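Protein ApaG (Shewanella oneidensis, PDB 1TZA) is of unknown biochemical function but adopts an all-beta, immunoglobulin-like fold of the E-set kind and assembles as a pair of subunits. Local coordinates at residues N6-E11 against F110-K115; I34-L39 against Y81-G86; A44-R49 against G98-V103; T48-I53 against E62-G67. All blocks are in the same frame, centred on the assembly; numbering follows the deposited sequence.

Interaction 1: N6-E11 against F110-K115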
loop_
_atom_site.group_PDB
_atom_site.type_symbol
_atom_site.label_atom_id
_atom_site.label_comp_id
_atom_site.label_asym_id
_atom_site.label_seq_id
_atom_site.Cartn_x
_atom_site.Cartn_y
_atom_site.Cartn_z
ATOM N N ASN A 6 8.930 2.267 -28.832
ATOM C CA ASN A 6 10.018 1.481 -28.261
ATOM C C ASN A 6 10.893 2.273 -27.297
ATOM O O ASN A 6 11.667 1.691 -26.542
ATOM C CB ASN A 6 10.916 0.906 -29.366
ATOM C CG ASN A 6 10.240 -0.188 -30.164
ATOM O OD1 ASN A 6 9.661 -1.118 -29.596
ATOM N ND2 ASN A 6 10.322 -0.093 -31.492
ATOM N N SER A 7 10.774 3.598 -27.324
ATOM C CA SER A 7 11.594 4.453 -26.469
ATOM C C SER A 7 11.441 4.208 -24.972
ATOM O O SER A 7 12.330 4.557 -24.198
ATOM C CB SER A 7 11.310 5.928 -26.766
ATOM O OG SER A 7 9.988 6.278 -26.405
ATOM N N ILE A 8 10.332 3.604 -24.561
ATOM C CA ILE A 8 10.117 3.362 -23.141
ATOM C C ILE A 8 9.908 1.895 -22.763
ATOM O O ILE A 8 9.113 1.192 -23.385
ATOM C CB ILE A 8 8.917 4.177 -22.642
ATOM C CG1 ILE A 8 9.111 5.645 -23.011
ATOM C CG2 ILE A 8 8.786 4.046 -21.139
ATOM C CD1 ILE A 8 7.924 6.512 -22.685
ATOM N N ARG A 9 10.630 1.446 -21.737
ATOM C CA ARG A 9 10.526 0.074 -21.251
ATOM C C ARG A 9 10.006 0.085 -19.817
ATOM O O ARG A 9 10.459 0.875 -18.994
ATOM C CB ARG A 9 11.894 -0.619 -21.299
ATOM C CG ARG A 9 11.879 -2.030 -20.719
ATOM C CD ARG A 9 13.231 -2.723 -20.835
ATOM N NE ARG A 9 14.313 -1.946 -20.234
ATOM C CZ ARG A 9 15.472 -2.463 -19.837
ATOM N NH1 ARG A 9 15.702 -3.764 -19.976
ATOM N NH2 ARG A 9 16.406 -1.682 -19.302
ATOM N N VAL A 10 9.060 -0.798 -19.517
ATOM C CA VAL A 10 8.487 -0.866 -18.180
ATOM C C VAL A 10 8.828 -2.174 -17.449
ATOM O O VAL A 10 8.581 -3.266 -17.952
ATOM C CB VAL A 10 6.950 -0.684 -18.241
ATOM C CG1 VAL A 10 6.376 -0.623 -16.840
ATOM C CG2 VAL A 10 6.605 0.586 -19.010
ATOM N N GLU A 11 9.405 -2.046 -16.259
ATOM C CA GLU A 11 9.780 -3.195 -15.437
ATOM C C GLU A 11 9.005 -3.120 -14.126
ATOM O O GLU A 11 8.774 -2.037 -13.593
ATOM C CB GLU A 11 11.287 -3.183 -15.176
ATOM C CG GLU A 11 12.117 -3.229 -16.462
ATOM C CD GLU A 11 13.621 -3.215 -16.213
ATOM O OE1 GLU A 11 14.387 -3.453 -17.175
ATOM O OE2 GLU A 11 14.041 -2.962 -15.066
ATOM N N PHE A 110 2.134 9.003 -27.360
ATOM C CA PHE A 110 2.272 7.577 -27.631
ATOM C C PHE A 110 2.039 6.794 -26.345
ATOM O O PHE A 110 1.900 7.383 -25.273
ATOM C CB PHE A 110 3.656 7.253 -28.200
ATOM C CG PHE A 110 4.786 7.581 -27.276
ATOM C CD1 PHE A 110 5.130 8.905 -27.018
ATOM C CD2 PHE A 110 5.524 6.564 -26.672
ATOM C CE1 PHE A 110 6.198 9.216 -26.176
ATOM C CE2 PHE A 110 6.597 6.862 -25.825
ATOM C CZ PHE A 110 6.933 8.192 -25.579
ATOM N N ASN A 111 1.998 5.470 -26.448
ATOM C CA ASN A 111 1.757 4.650 -25.273
ATOM C C ASN A 111 2.909 3.742 -24.887
ATOM O O ASN A 111 3.592 3.185 -25.743
ATOM C CB ASN A 111 0.507 3.795 -25.476
ATOM C CG ASN A 111 -0.735 4.628 -25.728
ATOM O OD1 ASN A 111 -1.103 5.487 -24.922
ATOM N ND2 ASN A 111 -1.388 4.377 -26.856
ATOM N N ALA A 112 3.122 3.621 -23.581
ATOM C CA ALA A 112 4.149 2.749 -23.029
ATOM C C ALA A 112 3.355 1.556 -22.507
ATOM O O ALA A 112 2.523 1.705 -21.611
ATOM C CB ALA A 112 4.885 3.441 -21.884
ATOM N N ILE A 113 3.588 0.383 -23.083
ATOM C CA ILE A 113 2.870 -0.813 -22.677
ATOM C C ILE A 113 3.381 -1.369 -21.362
ATOM O O ILE A 113 4.579 -1.362 -21.090
ATOM C CB ILE A 113 2.980 -1.923 -23.743
ATOM C CG1 ILE A 113 2.513 -1.386 -25.092
ATOM C CG2 ILE A 113 2.123 -3.128 -23.342
ATOM C CD1 ILE A 113 2.795 -2.320 -26.249
ATOM N N ILE A 114 2.447 -1.841 -20.547
ATOM C CA ILE A 114 2.767 -2.442 -19.266
ATOM C C ILE A 114 2.346 -3.906 -19.378
ATOM O O ILE A 114 1.166 -4.229 -19.264
ATOM C CB ILE A 114 1.990 -1.764 -18.116
ATOM C CG1 ILE A 114 2.241 -0.252 -18.135
ATOM C CG2 ILE A 114 2.442 -2.345 -16.787
ATOM C CD1 ILE A 114 1.196 0.559 -17.385
ATOM N N LYS A 115 3.318 -4.781 -19.619
ATOM C CA LYS A 115 3.062 -6.210 -19.762
ATOM C C LYS A 115 2.354 -6.767 -18.544
ATOM O O LYS A 115 2.511 -6.260 -17.432
ATOM C CB LYS A 115 4.377 -6.975 -19.962
ATOM C CG LYS A 115 5.196 -6.509 -21.148
ATOM C CD LYS A 115 4.442 -6.686 -22.459
ATOM C CE LYS A 115 5.301 -6.245 -23.648
ATOM N NZ LYS A 115 4.556 -6.264 -24.945
#
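I8 and F110 meet across the inside of a beta sandwich, the E-set arrangement in which two sheets pack through their apolar faces. Strand 8-11 belongs to one sheet and strand 110-115 to the other; their axes come within 6.7 Å and run nearly parallel, 26° apart, so the contact is made by side chains. The methyl CD1 of I8 lies 3.4 Å from CE2 of F110, near CZ as well, while CG1 of I8 sits in the plane of the ring at its edge. With CG of F110 turned between its own backbone N and carbonyl carbon (chi1 62°), the ring stands up from its strand toward I8. S7 reaches the same end of the ring, its OG 3.5 Å from CE2 of F110, although the polar partner of that hydroxyl is the carbonyl O of L4. Further along, CG2 of I8 rests 4.0 Å from CB of A112. V10 continues the row, turning CG2 to A112 and the backbone of I113 and CG1 to I114. Around this first shell, M102 touches I8, F110 and A112, and A44 adds to the cover of I8, while I36 and I34 back I8 and V10 within their own sheet. At the far end the gap from CG1 of V10 to CG2 of I114 is 4.3 Å, and that from CG2 of V10 to the carbonyl O of I113 is 3.5 Å.

Interaction 2: I34-L39 against Y81-G86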
loop_
_atom_site.group_PDB
_atom_site.type_symbol
_atom_site.label_atom_id
_atom_site.label_comp_id
_atom_site.label_asym_id
_atom_site.label_seq_id
_atom_site.Cartn_x
_atom_site.Cartn_y
_atom_site.Cartn_z
ATOM N N ILE A 34 6.860 0.165 -9.983
ATOM C CA ILE A 34 7.068 0.264 -11.416
ATOM C C ILE A 34 8.307 1.094 -11.728
ATOM O O ILE A 34 8.568 2.110 -11.086
ATOM C CB ILE A 34 5.851 0.943 -12.113
ATOM C CG1 ILE A 34 4.534 0.368 -11.577
ATOM C CG2 ILE A 34 5.923 0.741 -13.625
ATOM C CD1 ILE A 34 4.262 -1.069 -11.949
ATOM N N THR A 35 9.073 0.642 -12.711
ATOM C CA THR A 35 10.261 1.358 -13.155
ATOM C C THR A 35 10.000 1.631 -14.623
ATOM O O THR A 35 9.763 0.706 -15.405
ATOM C CB THR A 35 11.543 0.524 -13.012
ATOM O OG1 THR A 35 11.786 0.255 -11.623
ATOM C CG2 THR A 35 12.743 1.287 -13.592
ATOM N N ILE A 36 10.017 2.907 -14.981
ATOM C CA ILE A 36 9.766 3.345 -16.338
ATOM C C ILE A 36 11.047 3.952 -16.896
ATOM O O ILE A 36 11.436 5.065 -16.538
ATOM C CB ILE A 36 8.623 4.366 -16.333
ATOM C CG1 ILE A 36 7.378 3.712 -15.722
ATOM C CG2 ILE A 36 8.329 4.839 -17.729
ATOM C CD1 ILE A 36 6.444 4.677 -15.030
ATOM N N ILE A 37 11.708 3.201 -17.769
ATOM C CA ILE A 37 12.966 3.636 -18.363
ATOM C C ILE A 37 12.787 4.298 -19.722
ATOM O O ILE A 37 12.160 3.736 -20.627
ATOM C CB ILE A 37 13.929 2.444 -18.536
ATOM C CG1 ILE A 37 13.990 1.632 -17.243
ATOM C CG2 ILE A 37 15.326 2.944 -18.886
ATOM C CD1 ILE A 37 14.780 0.348 -17.379
ATOM N N ASN A 38 13.332 5.502 -19.856
ATOM C CA ASN A 38 13.257 6.225 -21.114
ATOM C C ASN A 38 14.585 6.063 -21.837
ATOM O O ASN A 38 15.570 6.738 -21.522
ATOM C CB ASN A 38 12.961 7.702 -20.868
ATOM C CG ASN A 38 13.078 8.536 -22.121
ATOM O OD1 ASN A 38 12.786 8.072 -23.223
ATOM N ND2 ASN A 38 13.489 9.784 -21.958
ATOM N N LEU A 39 14.599 5.148 -22.802
ATOM C CA LEU A 39 15.785 4.855 -23.589
ATOM C C LEU A 39 15.850 5.768 -24.812
ATOM O O LEU A 39 16.773 5.671 -25.624
ATOM C CB LEU A 39 15.762 3.388 -24.024
ATOM C CG LEU A 39 15.720 2.366 -22.884
ATOM C CD1 LEU A 39 15.533 0.966 -23.436
ATOM C CD2 LEU A 39 17.010 2.456 -22.079
ATOM N N TYR A 81 12.631 6.171 -14.010
ATOM C CA TYR A 81 11.775 6.738 -12.975
ATOM C C TYR A 81 11.028 5.618 -12.270
ATOM O O TYR A 81 10.333 4.826 -12.907
ATOM C CB TYR A 81 10.777 7.737 -13.580
ATOM C CG TYR A 81 9.674 8.171 -12.632
ATOM C CD1 TYR A 81 8.543 7.379 -12.443
ATOM C CD2 TYR A 81 9.770 9.363 -11.910
ATOM C CE1 TYR A 81 7.535 7.753 -11.561
ATOM C CE2 TYR A 81 8.764 9.751 -11.020
ATOM C CZ TYR A 81 7.648 8.936 -10.852
ATOM O OH TYR A 81 6.649 9.275 -9.972
ATOM N N GLN A 82 11.166 5.569 -10.953
ATOM C CA GLN A 82 10.522 4.549 -10.149
ATOM C C GLN A 82 9.474 5.127 -9.210
ATOM O O GLN A 82 9.620 6.239 -8.696
ATOM C CB GLN A 82 11.566 3.801 -9.323
ATOM C CG GLN A 82 10.974 2.853 -8.297
ATOM C CD GLN A 82 12.030 2.182 -7.439
ATOM O OE1 GLN A 82 12.802 1.350 -7.918
ATOM N NE2 GLN A 82 12.071 2.547 -6.157
ATOM N N TYR A 83 8.413 4.357 -8.992
ATOM C CA TYR A 83 7.343 4.759 -8.095
ATOM C C TYR A 83 6.648 3.516 -7.556
ATOM O O TYR A 83 6.713 2.432 -8.148
ATOM C CB TYR A 83 6.345 5.662 -8.817
ATOM C CG TYR A 83 5.258 4.946 -9.573
ATOM C CD1 TYR A 83 4.077 4.559 -8.931
ATOM C CD2 TYR A 83 5.378 4.702 -10.940
ATOM C CE1 TYR A 83 3.039 3.957 -9.634
ATOM C CE2 TYR A 83 4.349 4.094 -11.652
ATOM C CZ TYR A 83 3.182 3.729 -10.996
ATOM O OH TYR A 83 2.154 3.156 -11.698
ATOM N N THR A 84 5.981 3.679 -6.425
ATOM C CA THR A 84 5.293 2.568 -5.818
ATOM C C THR A 84 3.855 2.933 -5.496
ATOM O O THR A 84 3.568 4.045 -5.056
ATOM C CB THR A 84 6.017 2.139 -4.529
ATOM O OG1 THR A 84 7.267 1.522 -4.875
ATOM C CG2 THR A 84 5.153 1.169 -3.708
ATOM N N SER A 85 2.954 1.992 -5.744
ATOM C CA SER A 85 1.544 2.171 -5.444
ATOM C C SER A 85 1.046 0.805 -4.993
ATOM O O SER A 85 1.843 -0.030 -4.603
ATOM C CB SER A 85 0.771 2.642 -6.671
ATOM O OG SER A 85 -0.570 2.945 -6.312
ATOM N N GLY A 86 -0.256 0.570 -5.040
ATOM C CA GLY A 86 -0.760 -0.718 -4.608
ATOM C C GLY A 86 -2.200 -0.962 -5.009
ATOM O O GLY A 86 -2.842 -0.112 -5.625
#
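The ring of Y83 fills the hollow beside I34, lying alongside that side chain and pointing the same way. CE2 of Y83 comes 3.5 Å from CB of I34, and CG1 of I34 follows the ring outward to CZ and OH. The phenol swings toward its neighbour because CG of Y83 is set between the backbone N and the carbonyl carbon (chi1 86°). I36 supplies the next bump: its CD1 meets the edge of the Y83 ring, 4.0 Å from CE2, and also comes 4.3 Å from CD1 of Y81, so one methyl touches both tyrosines. These side chains share the inward face of an antiparallel pair, strands 28-38 and 79-89 of the three-stranded sheet of the sandwich. I34 with Y83 and I36 with Y81 are hydrogen-bonded pairs, and the bond from I36 N to Y81 O is short and straight, 2.8 Å at 172°. T35 and Q82 form the non-hydrogen-bonded pair between them and cross on the other face, OG1 of T35 lying 4.0 Å from OE1 of Q82. The hydroxyls are held beyond the pair: OH of Y83 is hydrogen-bonded to OH of Y100, and OH of Y81 to OE1 of E71.

Interaction 3: A44-R49 against G98-V103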
loop_
_atom_site.group_PDB
_atom_site.type_symbol
_atom_site.label_atom_id
_atom_site.label_comp_id
_atom_site.label_asym_id
_atom_site.label_seq_id
_atom_site.Cartn_x
_atom_site.Cartn_y
_atom_site.Cartn_z
ATOM N N ALA A 44 10.508 12.309 -22.027
ATOM C CA ALA A 44 9.153 11.780 -22.161
ATOM C C ALA A 44 8.384 12.008 -20.861
ATOM O O ALA A 44 8.874 11.701 -19.768
ATOM C CB ALA A 44 9.196 10.293 -22.494
ATOM N N LYS A 45 7.177 12.548 -20.991
ATOM C CA LYS A 45 6.340 12.843 -19.846
ATOM C C LYS A 45 5.159 11.889 -19.734
ATOM O O LYS A 45 4.388 11.715 -20.685
ATOM C CB LYS A 45 5.840 14.278 -19.952
ATOM C CG LYS A 45 5.013 14.770 -18.785
ATOM C CD LYS A 45 4.602 16.207 -19.048
ATOM C CE LYS A 45 3.752 16.754 -17.938
ATOM N NZ LYS A 45 3.288 18.127 -18.268
ATOM N N LEU A 46 5.025 11.274 -18.562
ATOM C CA LEU A 46 3.933 10.337 -18.300
ATOM C C LEU A 46 2.691 11.132 -17.903
ATOM O O LEU A 46 2.633 11.692 -16.813
ATOM C CB LEU A 46 4.339 9.378 -17.175
ATOM C CG LEU A 46 3.454 8.155 -16.918
ATOM C CD1 LEU A 46 4.222 7.127 -16.085
ATOM C CD2 LEU A 46 2.171 8.589 -16.230
ATOM N N GLU A 47 1.697 11.182 -18.782
ATOM C CA GLU A 47 0.489 11.943 -18.485
ATOM C C GLU A 47 -0.668 11.136 -17.904
ATOM O O GLU A 47 -1.327 11.588 -16.965
ATOM C CB GLU A 47 0.020 12.688 -19.737
ATOM C CG GLU A 47 0.933 13.841 -20.118
ATOM C CD GLU A 47 0.382 14.689 -21.245
ATOM O OE1 GLU A 47 0.862 15.829 -21.418
ATOM O OE2 GLU A 47 -0.525 14.219 -21.963
ATOM N N THR A 48 -0.915 9.948 -18.450
ATOM C CA THR A 48 -2.015 9.114 -17.961
ATOM C C THR A 48 -1.659 7.649 -17.759
ATOM O O THR A 48 -0.631 7.161 -18.225
ATOM C CB THR A 48 -3.207 9.118 -18.931
ATOM O OG1 THR A 48 -2.788 8.539 -20.172
ATOM C CG2 THR A 48 -3.722 10.529 -19.164
ATOM N N ARG A 49 -2.536 6.946 -17.061
ATOM C CA ARG A 49 -2.353 5.524 -16.838
ATOM C C ARG A 49 -3.706 4.879 -17.046
ATOM O O ARG A 49 -4.746 5.518 -16.879
ATOM C CB ARG A 49 -1.845 5.234 -15.424
ATOM C CG ARG A 49 -2.767 5.664 -14.299
ATOM C CD ARG A 49 -2.264 5.132 -12.954
ATOM N NE ARG A 49 -2.516 6.063 -11.858
ATOM C CZ ARG A 49 -3.715 6.344 -11.356
ATOM N NH1 ARG A 49 -4.799 5.761 -11.843
ATOM N NH2 ARG A 49 -3.826 7.220 -10.373
ATOM N N GLY A 98 -1.729 -2.949 -18.676
ATOM C CA GLY A 98 -2.317 -1.711 -19.157
ATOM C C GLY A 98 -1.344 -0.848 -19.938
ATOM O O GLY A 98 -0.408 -1.358 -20.562
ATOM N N THR A 99 -1.563 0.463 -19.911
ATOM C CA THR A 99 -0.697 1.385 -20.628
ATOM C C THR A 99 -0.589 2.730 -19.933
ATOM O O THR A 99 -1.421 3.089 -19.106
ATOM C CB THR A 99 -1.208 1.639 -22.055
ATOM O OG1 THR A 99 -2.508 2.225 -21.990
ATOM C CG2 THR A 99 -1.291 0.337 -22.842
ATOM N N TYR A 100 0.464 3.457 -20.281
ATOM C CA TYR A 100 0.723 4.787 -19.758
ATOM C C TYR A 100 0.623 5.712 -20.957
ATOM O O TYR A 100 1.196 5.424 -22.010
ATOM C CB TYR A 100 2.139 4.883 -19.178
ATOM C CG TYR A 100 2.340 4.170 -17.870
ATOM C CD1 TYR A 100 1.457 4.359 -16.809
ATOM C CD2 TYR A 100 3.445 3.348 -17.668
ATOM C CE1 TYR A 100 1.671 3.749 -15.572
ATOM C CE2 TYR A 100 3.674 2.730 -16.436
ATOM C CZ TYR A 100 2.781 2.939 -15.387
ATOM O OH TYR A 100 3.009 2.359 -14.153
ATOM N N GLY A 101 -0.110 6.809 -20.819
ATOM C CA GLY A 101 -0.220 7.743 -21.925
ATOM C C GLY A 101 0.963 8.690 -21.869
ATOM O O GLY A 101 0.993 9.586 -21.029
HETATM N N MSE A 102 1.943 8.494 -22.746
HETATM C CA MSE A 102 3.135 9.347 -22.764
HETATM C C MSE A 102 3.055 10.472 -23.791
HETATM O O MSE A 102 2.325 10.381 -24.775
HETATM C CB MSE A 102 4.388 8.521 -23.094
HETATM C CG MSE A 102 4.561 7.216 -22.323
HETATM SE SE MSE A 102 4.918 7.453 -20.441
HETATM C CE MSE A 102 6.423 8.688 -20.546
ATOM N N VAL A 103 3.820 11.532 -23.550
ATOM C CA VAL A 103 3.910 12.651 -24.478
ATOM C C VAL A 103 5.383 13.041 -24.499
ATOM O O VAL A 103 6.028 13.113 -23.449
ATOM C CB VAL A 103 3.040 13.869 -24.052
ATOM C CG1 VAL A 103 3.435 14.353 -22.671
ATOM C CG2 VAL A 103 3.200 14.996 -25.077
#
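A classic beta bulge interrupts the antiparallel pairing of strands 44-55 and 93-104, where E47 and T48 together face G101. The carbonyl O of G101 accepts from both: E47 N at 2.8 Å, and T48 N at 3.2 Å, the latter in the carbonyl plane on a lone pair. G101 N answers with a bond to T48 O. Before the bulge, K45 and V103 form a regular hydrogen-bonded pair; beyond it, R49 stands opposite Y100. On the core side, CD1 of L46 sits over one face of the Y100 ring, 4.0 Å from its centroid and 13° off the normal, a CH-pi contact. R49 CB and T48 O instead lie at the ring's edge. The selenomethionine M102 is folded back by its second and third torsions (-68° and -52°), bringing SE to 3.8 Å from CB of L46 and CE to 3.7 Å from CB of A44. At the bulge E47 crosses V103, its OE1 3.2 Å from V103 CG1. T48 OG1 stands 3.2 Å from G101 CA, on the side where a CB would otherwise lie. One backbone oxygen thus serves two adjacent donors, so the extra residue of the bulge enters the strand without leaving either amide unbonded.

Interaction 4: T48-I53 against E62-G67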
loop_
_atom_site.group_PDB
_atom_site.type_symbol
_atom_site.label_atom_id
_atom_site.label_comp_id
_atom_site.label_asym_id
_atom_site.label_seq_id
_atom_site.Cartn_x
_atom_site.Cartn_y
_atom_site.Cartn_z
ATOM N N THR A 48 -0.915 9.948 -18.450
ATOM C CA THR A 48 -2.015 9.114 -17.961
ATOM C C THR A 48 -1.659 7.649 -17.759
ATOM O O THR A 48 -0.631 7.161 -18.225
ATOM C CB THR A 48 -3.207 9.118 -18.931
ATOM O OG1 THR A 48 -2.788 8.539 -20.172
ATOM C CG2 THR A 48 -3.722 10.529 -19.164
ATOM N N ARG A 49 -2.536 6.946 -17.061
ATOM C CA ARG A 49 -2.353 5.524 -16.838
ATOM C C ARG A 49 -3.706 4.879 -17.046
ATOM O O ARG A 49 -4.746 5.518 -16.879
ATOM C CB ARG A 49 -1.845 5.234 -15.424
ATOM C CG ARG A 49 -2.767 5.664 -14.299
ATOM C CD ARG A 49 -2.264 5.132 -12.954
ATOM N NE ARG A 49 -2.516 6.063 -11.858
ATOM C CZ ARG A 49 -3.715 6.344 -11.356
ATOM N NH1 ARG A 49 -4.799 5.761 -11.843
ATOM N NH2 ARG A 49 -3.826 7.220 -10.373
ATOM N N HIS A 50 -3.686 3.618 -17.438
ATOM C CA HIS A 50 -4.907 2.869 -17.659
ATOM C C HIS A 50 -4.596 1.435 -17.279
ATOM O O HIS A 50 -3.849 0.746 -17.971
ATOM C CB HIS A 50 -5.347 2.954 -19.122
ATOM C CG HIS A 50 -6.558 2.129 -19.431
ATOM N ND1 HIS A 50 -7.742 2.254 -18.735
ATOM C CD2 HIS A 50 -6.759 1.145 -20.337
ATOM C CE1 HIS A 50 -8.617 1.379 -19.197
ATOM N NE2 HIS A 50 -8.045 0.692 -20.169
ATOM N N TRP A 51 -5.164 1.002 -16.160
ATOM C CA TRP A 51 -4.948 -0.336 -15.643
ATOM C C TRP A 51 -6.132 -1.262 -15.869
ATOM O O TRP A 51 -7.270 -0.822 -16.010
ATOM C CB TRP A 51 -4.676 -0.287 -14.132
ATOM C CG TRP A 51 -3.358 0.305 -13.711
ATOM C CD1 TRP A 51 -3.164 1.446 -12.975
ATOM C CD2 TRP A 51 -2.062 -0.269 -13.909
ATOM N NE1 TRP A 51 -1.829 1.608 -12.696
ATOM C CE2 TRP A 51 -1.129 0.572 -13.258
ATOM C CE3 TRP A 51 -1.598 -1.414 -14.572
ATOM C CZ2 TRP A 51 0.244 0.299 -13.248
ATOM C CZ3 TRP A 51 -0.228 -1.685 -14.561
ATOM C CH2 TRP A 51 0.675 -0.831 -13.904
ATOM N N ILE A 52 -5.835 -2.554 -15.914
ATOM C CA ILE A 52 -6.840 -3.596 -16.043
ATOM C C ILE A 52 -6.384 -4.576 -14.975
ATOM O O ILE A 52 -5.307 -5.160 -15.061
ATOM C CB ILE A 52 -6.836 -4.273 -17.435
ATOM C CG1 ILE A 52 -7.459 -3.333 -18.473
ATOM C CG2 ILE A 52 -7.622 -5.582 -17.391
ATOM C CD1 ILE A 52 -6.550 -2.212 -18.903
ATOM N N ILE A 53 -7.204 -4.724 -13.950
ATOM C CA ILE A 53 -6.897 -5.587 -12.830
ATOM C C ILE A 53 -7.874 -6.752 -12.800
ATOM O O ILE A 53 -9.091 -6.554 -12.824
ATOM C CB ILE A 53 -6.984 -4.771 -11.521
ATOM C CG1 ILE A 53 -6.105 -3.515 -11.663
ATOM C CG2 ILE A 53 -6.553 -5.618 -10.335
ATOM C CD1 ILE A 53 -6.285 -2.495 -10.555
ATOM N N GLU A 62 -11.120 -1.603 -13.664
ATOM C CA GLU A 62 -10.321 -0.792 -14.561
ATOM C C GLU A 62 -10.027 0.516 -13.867
ATOM O O GLU A 62 -10.920 1.135 -13.297
ATOM C CB GLU A 62 -11.080 -0.544 -15.868
ATOM C CG GLU A 62 -10.265 -0.815 -17.132
ATOM C CD GLU A 62 -11.068 -0.606 -18.416
ATOM O OE1 GLU A 62 -11.480 0.541 -18.692
ATOM O OE2 GLU A 62 -11.288 -1.596 -19.148
ATOM N N VAL A 63 -8.770 0.934 -13.891
ATOM C CA VAL A 63 -8.397 2.189 -13.261
ATOM C C VAL A 63 -7.810 3.107 -14.307
ATOM O O VAL A 63 -6.909 2.717 -15.041
ATOM C CB VAL A 63 -7.370 1.971 -12.145
ATOM C CG1 VAL A 63 -6.943 3.317 -11.557
ATOM C CG2 VAL A 63 -7.970 1.075 -11.069
ATOM N N GLN A 64 -8.333 4.323 -14.379
ATOM C CA GLN A 64 -7.862 5.307 -15.346
ATOM C C GLN A 64 -7.682 6.635 -14.617
ATOM O O GLN A 64 -8.547 7.042 -13.841
ATOM C CB GLN A 64 -8.893 5.459 -16.465
ATOM C CG GLN A 64 -8.348 5.287 -17.884
ATOM C CD GLN A 64 -7.953 6.605 -18.547
ATOM O OE1 GLN A 64 -6.944 7.221 -18.201
ATOM N NE2 GLN A 64 -8.764 7.043 -19.504
ATOM N N GLY A 65 -6.560 7.306 -14.860
ATOM C CA GLY A 65 -6.318 8.579 -14.205
ATOM C C GLY A 65 -5.145 9.347 -14.773
ATOM O O GLY A 65 -4.484 8.895 -15.702
ATOM N N ALA A 66 -4.887 10.520 -14.210
ATOM C CA ALA A 66 -3.779 11.352 -14.660
ATOM C C ALA A 66 -2.526 10.994 -13.871
ATOM O O ALA A 66 -2.547 10.922 -12.641
ATOM C CB ALA A 66 -4.116 12.842 -14.475
ATOM N N GLY A 67 -1.448 10.737 -14.599
ATOM C CA GLY A 67 -0.176 10.396 -13.993
ATOM C C GLY A 67 -0.163 9.149 -13.139
ATOM O O GLY A 67 -0.946 8.220 -13.344
HETATM O O HOH W 1 -2.369 9.898 -9.869
HETATM O O HOH W 2 -7.573 7.444 -10.852
#
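H50 reaches diagonally to E62 on the outer side of the hairpin formed by strands 44-55 and 60-66. Here OE1 of E62 lies 3.0 Å from the carbon CE1 of H50, in the imidazole plane at its edge, with the ring and carboxylate planes 79° apart. The approach is therefore made to a C-H, not to a ring nitrogen. ND1 of H50 is covered by the aliphatic CG of Q64 at 3.2 Å and has no polar partner in the model. The backbone is better served. R49 and G65 exchange two hydrogen bonds, as do W51 and V63; the shortest of the four, W51 N to V63 O, measures 2.7 Å at 170°. The backbone of Q64 bonds to the second subunit. On the inner face the arginine leans over the partner strand: NH1 of R49 passes 3.3 Å from CG1 of V63, close to where a CB of G65 would lie. NE of R49 is 3.1 Å from the carbonyl O of G67, but the angle is too poor for a hydrogen bond. The charge of R49 is met instead by E18 of the second subunit, in a salt bridge to NE, and Q19 O of that subunit accepts from NH2. Two waters accept weakly from R49, one from NH2 and one from NH1, and donate to A66 O and Q64 O respectively. V63 also packs CG2 against CD1 of I53. Strand 60-66 flanks one side of strand 44-55 and strand 93-104 the other, while W51 reaches across to Y83 of strand 79-89 and meets the ring of Y32.

In the fold
The four contacts describe one sandwich: interactions 3 and 4 build one sheet, interaction 2 the other, and interaction 1 spans the two. Interactions 3 and 4 share T48 and R49 on strand 44-55, their centres about 10 Å apart. Interactions 2 and 3, with centres about 11 Å apart, meet in the core, where CG2 of I34 lies 3.4 Å from the OH of Y100 and CD1 of I36 lies 3.5 Å from CD1 of L46. Interaction 1 joins interaction 3 through I8 CD1 and M102 CE, 3.4 Å apart, and reaches interaction 4 through I114 and W51. The second subunit is also touched, by interaction 2 through S85 and by interactions 3 and 4 through their shared R49.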